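Local coordinates for protein putative glucoamylase (Bacteroides caccae ATCC 43185, PDB 4QT9) that is probably a glycoside hydrolase of the alpha/alpha toroid fold, a putative glucoamylase that would release glucose from the ends of alpha-glucans, at residues V99-E103 / R165-L169; D176-K180 / W190-W196. All coordinates share one frame; numbering follows the deposited sequence.

Interaction 1. Residues V99-E103 / R165-L169; sequences VSFLE and RIDRL
Arg165 reaches across to Glu103 and grips its carboxylate side-on, NE giving a nearly straight bond to OE2 (2.8 Å) and NH2 another to OE1 (2.7 Å). The two flat groups are not coplanar: their planes stand 40° apart, and NH2 meets OE1 from above the carboxylate plane. The bend at chi3 swings the guanidinium back along helix 88-104, where NH2 also donates in its own plane to Ser100 OG at 3.0 Å, a hydroxyl that is hydrogen-bonded to Glu96 O as well, while NH1 forms a salt bridge with the Glu96 carboxylate. A water donates to both Glu103 OE2 and Arg165 O, closing a second bridge between the helices.

Helices 88-104 and 157-172 belong to the alpha/alpha toroid, and these segments run roughly parallel, 31° apart, with axes 10.6 Å from each other. Beneath the polar bridge the packing is aliphatic. Val99 parts its two methyls: CG1, turned opposite the backbone N (chi1 176°), lies over one guanidinium face and beside Arg165 CB (3.8 Å), while CG2 meets Ile166 CG1. Branched Leu169 likewise serves two neighbours, CD1 touching Leu102 CB at 3.9 Å and CD2 lying against Glu103 CG at 4.0 Å. Helix 135-152 packs against Leu102 and Ile166.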
ATOM      1  N   VAL A  99      -5.266 -18.043   1.481  1.00 23.65           N
ATOM      2  CA  VAL A  99      -5.404 -18.589   0.125  1.00 23.02           C
ATOM      3  C   VAL A  99      -6.782 -19.295  -0.044  1.00 28.43           C
ATOM      4  O   VAL A  99      -7.426 -19.099  -1.073  1.00 30.90           O
ATOM      5  CB  VAL A  99      -4.220 -19.521  -0.234  1.00 26.73           C
ATOM      6  CG1 VAL A  99      -4.420 -20.159  -1.605  1.00 26.79           C
ATOM      7  CG2 VAL A  99      -2.889 -18.759  -0.192  1.00 25.58           C
ATOM      8  N   SER A 100      -7.246 -20.061   0.961  1.00 24.04           N
ATOM      9  CA  SER A 100      -8.540 -20.755   0.884  1.00 24.48           C
ATOM     10  C   SER A 100      -9.677 -19.740   0.746  1.00 27.33           C
ATOM     11  O   SER A 100     -10.607 -19.975  -0.033  1.00 26.74           O
ATOM     12  CB  SER A 100      -8.772 -21.650   2.102  1.00 28.63           C
ATOM     13  OG  SER A 100      -7.761 -22.635   2.193  1.00 36.90           O
ATOM     14  N   PHE A 101      -9.610 -18.624   1.504  1.00 24.28           N
ATOM     15  CA  PHE A 101     -10.603 -17.544   1.404  1.00 24.04           C
ATOM     16  C   PHE A 101     -10.576 -16.912   0.009  1.00 27.11           C
ATOM     17  O   PHE A 101     -11.635 -16.728  -0.583  1.00 27.39           O
ATOM     18  CB  PHE A 101     -10.394 -16.455   2.483  1.00 25.26           C
ATOM     19  CG  PHE A 101     -11.310 -15.258   2.314  1.00 26.47           C
ATOM     20  CD1 PHE A 101     -12.592 -15.255   2.861  1.00 28.78           C
ATOM     21  CD2 PHE A 101     -10.897 -14.138   1.595  1.00 27.43           C
ATOM     22  CE1 PHE A 101     -13.432 -14.146   2.707  1.00 28.43           C
ATOM     23  CE2 PHE A 101     -11.732 -13.022   1.464  1.00 28.77           C
ATOM     24  CZ  PHE A 101     -12.999 -13.039   2.005  1.00 25.87           C
ATOM     25  N   LEU A 102      -9.386 -16.584  -0.514  1.00 22.99           N
ATOM     26  CA  LEU A 102      -9.244 -15.934  -1.830  1.00 23.22           C
ATOM     27  C   LEU A 102      -9.701 -16.831  -2.992  1.00 31.80           C
ATOM     28  O   LEU A 102     -10.144 -16.320  -4.035  1.00 31.41           O
ATOM     29  CB  LEU A 102      -7.802 -15.469  -2.064  1.00 21.83           C
ATOM     30  CG  LEU A 102      -7.300 -14.347  -1.127  1.00 24.92           C
ATOM     31  CD1 LEU A 102      -5.827 -14.110  -1.318  1.00 23.76           C
ATOM     32  CD2 LEU A 102      -8.057 -13.043  -1.364  1.00 25.11           C
ATOM     33  N   GLU A 103      -9.611 -18.170  -2.810  1.00 29.18           N
ATOM     34  CA  GLU A 103     -10.031 -19.126  -3.833  1.00 29.72           C
ATOM     35  C   GLU A 103     -11.559 -19.172  -3.913  1.00 34.84           C
ATOM     36  O   GLU A 103     -12.101 -19.502  -4.967  1.00 35.10           O
ATOM     37  CB  GLU A 103      -9.477 -20.535  -3.537  1.00 31.29           C
ATOM     38  CG  GLU A 103      -7.965 -20.673  -3.662  1.00 37.83           C
ATOM     39  CD  GLU A 103      -7.391 -22.011  -3.224  1.00 50.06           C
ATOM     40  OE1 GLU A 103      -7.960 -22.641  -2.300  1.00 31.80           O
ATOM     41  OE2 GLU A 103      -6.344 -22.412  -3.784  1.00 35.38           O
ATOM     42  N   ARG A 165      -0.903 -22.813  -5.424  1.00 24.96           N
ATOM     43  CA  ARG A 165      -2.262 -22.291  -5.290  1.00 24.06           C
ATOM     44  C   ARG A 165      -2.265 -20.765  -5.506  1.00 25.86           C
ATOM     45  O   ARG A 165      -3.186 -20.223  -6.130  1.00 26.33           O
ATOM     46  CB  ARG A 165      -2.843 -22.683  -3.913  1.00 26.15           C
ATOM     47  CG  ARG A 165      -3.277 -24.145  -3.903  1.00 27.03           C
ATOM     48  CD  ARG A 165      -3.605 -24.590  -2.523  1.00 30.51           C
ATOM     49  NE  ARG A 165      -4.837 -23.987  -2.015  1.00 32.26           N
ATOM     50  CZ  ARG A 165      -5.186 -23.983  -0.733  1.00 42.14           C
ATOM     51  NH1 ARG A 165      -4.404 -24.544   0.176  1.00 25.17           N
ATOM     52  NH2 ARG A 165      -6.333 -23.440  -0.355  1.00 27.43           N
ATOM     53  N   ILE A 166      -1.207 -20.083  -5.050  1.00 19.73           N
ATOM     54  CA  ILE A 166      -1.063 -18.643  -5.223  1.00 17.55           C
ATOM     55  C   ILE A 166      -0.852 -18.319  -6.726  1.00 24.01           C
ATOM     56  O   ILE A 166      -1.472 -17.369  -7.254  1.00 23.47           O
ATOM     57  CB  ILE A 166       0.087 -18.089  -4.340  1.00 19.87           C
ATOM     58  CG1 ILE A 166      -0.356 -18.015  -2.865  1.00 20.99           C
ATOM     59  CG2 ILE A 166       0.531 -16.693  -4.835  1.00 19.82           C
ATOM     60  CD1 ILE A 166       0.757 -18.031  -1.829  1.00 29.03           C
ATOM     61  N   ASP A 167       0.022 -19.090  -7.400  1.00 20.68           N
ATOM     62  CA  ASP A 167       0.285 -18.881  -8.833  1.00 21.57           C
ATOM     63  C   ASP A 167      -0.996 -19.043  -9.649  1.00 24.86           C
ATOM     64  O   ASP A 167      -1.187 -18.294 -10.585  1.00 23.39           O
ATOM     65  CB  ASP A 167       1.386 -19.809  -9.364  1.00 23.60           C
ATOM     66  CG  ASP A 167       1.911 -19.383 -10.749  1.00 26.18           C
ATOM     67  OD1 ASP A 167       2.459 -18.275 -10.865  1.00 29.26           O
ATOM     68  OD2 ASP A 167       1.776 -20.161 -11.696  1.00 25.26           O
ATOM     69  N   ARG A 168      -1.887 -19.972  -9.265  1.00 24.50           N
ATOM     70  CA  ARG A 168      -3.174 -20.143  -9.945  1.00 25.28           C
ATOM     71  C   ARG A 168      -4.044 -18.870  -9.803  1.00 28.30           C
ATOM     72  O   ARG A 168      -4.634 -18.453 -10.800  1.00 27.55           O
ATOM     73  CB  ARG A 168      -3.935 -21.377  -9.434  1.00 26.47           C
ATOM     74  CG  ARG A 168      -5.073 -21.776 -10.375  1.00 46.12           C
ATOM     75  CD  ARG A 168      -6.110 -22.667  -9.713  1.00 69.20           C
ATOM     76  NE  ARG A 168      -7.471 -22.349 -10.155  1.00 86.83           N
ATOM     77  CZ  ARG A 168      -8.329 -23.231 -10.660  1.00110.00           C
ATOM     78  NH1 ARG A 168      -7.982 -24.507 -10.791  1.00105.33           N
ATOM     79  NH2 ARG A 168      -9.543 -22.846 -11.035  1.00 96.63           N
ATOM     80  N   LEU A 169      -4.102 -18.243  -8.584  1.00 22.63           N
ATOM     81  CA  LEU A 169      -4.876 -17.030  -8.369  1.00 20.86           C
ATOM     82  C   LEU A 169      -4.319 -15.891  -9.190  1.00 23.48           C
ATOM     83  O   LEU A 169      -5.106 -15.113  -9.708  1.00 23.14           O
ATOM     84  CB  LEU A 169      -4.910 -16.609  -6.873  1.00 21.11           C
ATOM     85  CG  LEU A 169      -5.618 -17.588  -5.888  1.00 26.26           C
ATOM     86  CD1 LEU A 169      -5.273 -17.246  -4.439  1.00 27.20           C
ATOM     87  CD2 LEU A 169      -7.127 -17.608  -6.092  1.00 28.41           C
TER
HETATM   88  O   HOH W   1      -5.826 -21.263  -6.420  1.00 12.24           O

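Interaction 2. Residues D176-K180 / W190-W196; sequences DWYRK and WSPTYGW
Trp177 drives the pyrrole edge of its indole into the face of Trp190, NE1 coming to 3.4 Å from Trp190 CG. The pair is T-shaped, with the five-membered rings 86° apart and their centroids separated by 4.6 Å. Trp196 completes an aromatic cluster: its six-membered ring lies near Trp177 CD1 and NE1, the planes tilted by 29° and slid so far that they barely overlap. Its CH2 corner fits against the turn of the 3-10 segment, 3.4 Å from Trp177 O and close to Tyr178 CA.

The cluster ties the loop after helix 157-172 to the one between strand 189-190 and helix 209-217, at the protein surface. Trp196 is itself sandwiched. Trp190 CD1 lies over one face, and on the opposite face the extended Lys180 chain slides past, CG 3.5 Å from the centroid of the five-membered ring and almost on its normal, a CH-pi contact. Lysine suits this place because its long methylene run can cover an indole while NZ travels on past the ring to Trp196 CB. Tyr178 CE2 butts against Trp190 CB (3.5 Å), and the tyrosine hydroxyl hydrogen-bonds Phe108 O. An alanine in place of Trp196 is likely to open a gap between Lys180 and Trp190, stripping the lysine methylenes of their aromatic bed. Since ring faces, ring edges and methylenes carry the contact, its hold depends on complementary shape and dispersion more than on directed polar bonds.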
ATOM      1  N   ASP A 176      -6.140  -7.757 -18.834  1.00 24.26           N
ATOM      2  CA  ASP A 176      -6.477  -7.333 -20.183  1.00 24.47           C
ATOM      3  C   ASP A 176      -7.961  -6.983 -20.310  1.00 27.61           C
ATOM      4  O   ASP A 176      -8.294  -6.085 -21.076  1.00 28.71           O
ATOM      5  CB  ASP A 176      -6.068  -8.412 -21.195  1.00 26.89           C
ATOM      6  CG  ASP A 176      -6.302  -8.010 -22.628  1.00 31.98           C
ATOM      7  OD1 ASP A 176      -5.409  -7.351 -23.213  1.00 32.56           O
ATOM      8  OD2 ASP A 176      -7.372  -8.365 -23.175  1.00 30.01           O
ATOM      9  N   TRP A 177      -8.842  -7.664 -19.581  1.00 22.98           N
ATOM     10  CA  TRP A 177     -10.274  -7.331 -19.602  1.00 23.04           C
ATOM     11  C   TRP A 177     -10.512  -5.852 -19.245  1.00 25.25           C
ATOM     12  O   TRP A 177     -11.382  -5.215 -19.822  1.00 26.41           O
ATOM     13  CB  TRP A 177     -11.060  -8.221 -18.611  1.00 21.77           C
ATOM     14  CG  TRP A 177     -12.489  -7.801 -18.448  1.00 23.31           C
ATOM     15  CD1 TRP A 177     -12.989  -6.962 -17.498  1.00 26.34           C
ATOM     16  CD2 TRP A 177     -13.548  -8.025 -19.384  1.00 24.08           C
ATOM     17  NE1 TRP A 177     -14.319  -6.703 -17.750  1.00 26.43           N
ATOM     18  CE2 TRP A 177     -14.696  -7.371 -18.884  1.00 28.01           C
ATOM     19  CE3 TRP A 177     -13.661  -8.783 -20.565  1.00 25.84           C
ATOM     20  CZ2 TRP A 177     -15.936  -7.438 -19.525  1.00 28.25           C
ATOM     21  CZ3 TRP A 177     -14.899  -8.867 -21.194  1.00 28.53           C
ATOM     22  CH2 TRP A 177     -16.015  -8.184 -20.686  1.00 29.38           C
ATOM     23  N   TYR A 178      -9.756  -5.327 -18.280  1.00 21.08           N
ATOM     24  CA  TYR A 178      -9.906  -3.987 -17.746  1.00 19.97           C
ATOM     25  C   TYR A 178      -9.383  -2.898 -18.704  1.00 24.49           C
ATOM     26  O   TYR A 178      -9.390  -1.731 -18.350  1.00 24.29           O
ATOM     27  CB  TYR A 178      -9.267  -3.926 -16.354  1.00 21.53           C
ATOM     28  CG  TYR A 178     -10.128  -4.634 -15.315  1.00 22.97           C
ATOM     29  CD1 TYR A 178     -10.160  -6.024 -15.235  1.00 23.90           C
ATOM     30  CD2 TYR A 178     -10.933  -3.912 -14.434  1.00 22.76           C
ATOM     31  CE1 TYR A 178     -11.009  -6.682 -14.341  1.00 22.05           C
ATOM     32  CE2 TYR A 178     -11.768  -4.559 -13.522  1.00 23.34           C
ATOM     33  CZ  TYR A 178     -11.831  -5.949 -13.507  1.00 26.83           C
ATOM     34  OH  TYR A 178     -12.643  -6.611 -12.614  1.00 25.23           O
ATOM     35  N   ARG A 179      -9.033  -3.266 -19.957  1.00 22.74           N
ATOM     36  CA  ARG A 179      -8.681  -2.320 -20.999  1.00 23.04           C
ATOM     37  C   ARG A 179      -9.967  -1.876 -21.706  1.00 27.33           C
ATOM     38  O   ARG A 179      -9.889  -1.105 -22.666  1.00 27.14           O
ATOM     39  CB  ARG A 179      -7.714  -2.935 -22.026  1.00 24.53           C
ATOM     40  CG  ARG A 179      -6.316  -3.281 -21.534  1.00 24.60           C
ATOM     41  CD  ARG A 179      -5.612  -4.105 -22.603  1.00 21.44           C
ATOM     42  NE  ARG A 179      -5.410  -3.355 -23.849  1.00 26.68           N
ATOM     43  CZ  ARG A 179      -5.142  -3.908 -25.025  1.00 34.43           C
ATOM     44  NH1 ARG A 179      -5.069  -5.225 -25.143  1.00 25.16           N
ATOM     45  NH2 ARG A 179      -4.958  -3.146 -26.099  1.00 21.02           N
ATOM     46  N   LYS A 180     -11.145  -2.435 -21.287  1.00 23.00           N
ATOM     47  CA  LYS A 180     -12.483  -2.108 -21.820  1.00 23.69           C
ATOM     48  C   LYS A 180     -12.511  -2.278 -23.357  1.00 30.42           C
ATOM     49  O   LYS A 180     -12.591  -1.300 -24.097  1.00 32.00           O
ATOM     50  CB  LYS A 180     -12.887  -0.674 -21.393  1.00 24.61           C
ATOM     51  CG  LYS A 180     -14.296  -0.246 -21.789  1.00 30.63           C
ATOM     52  CD  LYS A 180     -14.578   1.194 -21.343  1.00 33.17           C
ATOM     53  CE  LYS A 180     -15.827   1.715 -21.995  1.00 44.28           C
ATOM     54  NZ  LYS A 180     -16.188   3.053 -21.476  1.00 52.08           N
ATOM     55  N   TRP A 190     -14.862  -2.396 -12.851  1.00 24.97           N
ATOM     56  CA  TRP A 190     -15.785  -3.140 -13.693  1.00 26.83           C
ATOM     57  C   TRP A 190     -16.831  -3.763 -12.803  1.00 33.40           C
ATOM     58  O   TRP A 190     -16.509  -4.411 -11.792  1.00 33.05           O
ATOM     59  CB  TRP A 190     -15.120  -4.201 -14.595  1.00 25.23           C
ATOM     60  CG  TRP A 190     -16.136  -4.918 -15.435  1.00 27.18           C
ATOM     61  CD1 TRP A 190     -16.717  -4.456 -16.581  1.00 30.66           C
ATOM     62  CD2 TRP A 190     -16.805  -6.150 -15.113  1.00 27.42           C
ATOM     63  NE1 TRP A 190     -17.691  -5.323 -17.000  1.00 31.11           N
ATOM     64  CE2 TRP A 190     -17.752  -6.387 -16.132  1.00 32.23           C
ATOM     65  CE3 TRP A 190     -16.691  -7.079 -14.062  1.00 28.69           C
ATOM     66  CZ2 TRP A 190     -18.545  -7.547 -16.167  1.00 32.25           C
ATOM     67  CZ3 TRP A 190     -17.495  -8.215 -14.078  1.00 31.02           C
ATOM     68  CH2 TRP A 190     -18.403  -8.446 -15.123  1.00 32.64           C
ATOM     69  N   SER A 191     -18.089  -3.580 -13.194  1.00 31.42           N
ATOM     70  CA  SER A 191     -19.219  -4.109 -12.446  1.00 31.65           C
ATOM     71  C   SER A 191     -20.049  -5.064 -13.301  1.00 36.80           C
ATOM     72  O   SER A 191     -20.335  -4.729 -14.451  1.00 36.45           O
ATOM     73  CB  SER A 191     -20.101  -2.966 -11.966  1.00 32.50           C
ATOM     74  OG  SER A 191     -21.371  -3.468 -11.585  1.00 34.71           O
ATOM     75  N   PRO A 192     -20.524  -6.199 -12.744  1.00 33.67           N
ATOM     76  CA  PRO A 192     -21.421  -7.074 -13.528  1.00 34.87           C
ATOM     77  C   PRO A 192     -22.796  -6.441 -13.781  1.00 38.53           C
ATOM     78  O   PRO A 192     -23.461  -6.845 -14.727  1.00 38.70           O
ATOM     79  CB  PRO A 192     -21.563  -8.342 -12.668  1.00 36.68           C
ATOM     80  CG  PRO A 192     -20.656  -8.157 -11.507  1.00 40.58           C
ATOM     81  CD  PRO A 192     -20.309  -6.716 -11.379  1.00 35.60           C
ATOM     82  N   THR A 193     -23.204  -5.448 -12.957  1.00 34.25           N
ATOM     83  CA  THR A 193     -24.500  -4.773 -13.052  0.50 35.21           C
ATOM     84  C   THR A 193     -24.381  -3.424 -13.777  1.00 38.75           C
ATOM     85  O   THR A 193     -25.191  -3.115 -14.652  1.00 39.35           O
ATOM     86  CB  THR A 193     -25.077  -4.604 -11.630  0.50 44.27           C
ATOM     87  OG1 THR A 193     -25.261  -5.900 -11.064  0.50 45.34           O
ATOM     88  CG2 THR A 193     -26.402  -3.841 -11.599  0.50 44.02           C
ATOM     89  N   TYR A 194     -23.395  -2.616 -13.388  1.00 35.22           N
ATOM     90  CA  TYR A 194     -23.237  -1.282 -13.956  1.00 35.67           C
ATOM     91  C   TYR A 194     -22.171  -1.172 -15.081  1.00 39.09           C
ATOM     92  O   TYR A 194     -21.987  -0.075 -15.615  1.00 39.97           O
ATOM     93  CB  TYR A 194     -22.934  -0.285 -12.825  1.00 37.03           C
ATOM     94  CG  TYR A 194     -24.025  -0.225 -11.772  1.00 40.18           C
ATOM     95  CD1 TYR A 194     -25.203   0.483 -11.998  1.00 43.46           C
ATOM     96  CD2 TYR A 194     -23.876  -0.871 -10.547  1.00 40.35           C
ATOM     97  CE1 TYR A 194     -26.206   0.546 -11.030  1.00 45.04           C
ATOM     98  CE2 TYR A 194     -24.865  -0.801  -9.566  1.00 41.47           C
ATOM     99  CZ  TYR A 194     -26.031  -0.098  -9.815  1.00 49.72           C
ATOM    100  OH  TYR A 194     -27.006  -0.021  -8.855  1.00 51.55           O
ATOM    101  N   GLY A 195     -21.522  -2.282 -15.446  1.00 33.31           N
ATOM    102  CA  GLY A 195     -20.501  -2.321 -16.494  1.00 31.91           C
ATOM    103  C   GLY A 195     -19.311  -1.417 -16.237  1.00 33.71           C
ATOM    104  O   GLY A 195     -18.651  -1.531 -15.196  1.00 31.88           O
ATOM    105  N   TRP A 196     -19.072  -0.477 -17.175  1.00 29.10           N
ATOM    106  CA  TRP A 196     -17.978   0.501 -17.126  1.00 28.26           C
ATOM    107  C   TRP A 196     -18.424   1.892 -16.600  1.00 35.84           C
ATOM    108  O   TRP A 196     -17.626   2.824 -16.700  1.00 35.99           O
ATOM    109  CB  TRP A 196     -17.335   0.656 -18.533  1.00 25.13           C
ATOM    110  CG  TRP A 196     -16.834  -0.646 -19.105  1.00 24.76           C
ATOM    111  CD1 TRP A 196     -17.443  -1.416 -20.058  1.00 27.35           C
ATOM    112  CD2 TRP A 196     -15.683  -1.389 -18.662  1.00 23.77           C
ATOM    113  NE1 TRP A 196     -16.750  -2.588 -20.235  1.00 25.48           N
ATOM    114  CE2 TRP A 196     -15.653  -2.593 -19.404  1.00 26.77           C
ATOM    115  CE3 TRP A 196     -14.677  -1.158 -17.694  1.00 23.91           C
ATOM    116  CZ2 TRP A 196     -14.658  -3.561 -19.215  1.00 25.25           C
ATOM    117  CZ3 TRP A 196     -13.685  -2.116 -17.521  1.00 24.16           C
ATOM    118  CH2 TRP A 196     -13.683  -3.298 -18.272  1.00 24.47           C
TER

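How the interactions relate
Interaction 1 and interaction 2 follow one another along the chain: helix 157-172, which supplies the second half of interaction 1, leads into the loop that opens interaction 2. Their centres lie 22 Å apart and their nearest atoms about 11 Å, so they do not touch. The centre of the partly buried helix pair is about 20 Å from the centre of the chain, and that of the surface contact between 176-180 and 190-196 about 23 Å. The loop between helix 88-104 and strand 115-117 reaches both: Arg107 and Tyr112 bond carbonyls of Leu169 and Leu102, while Phe108 and His109 contact the aromatic side chains of interaction 2.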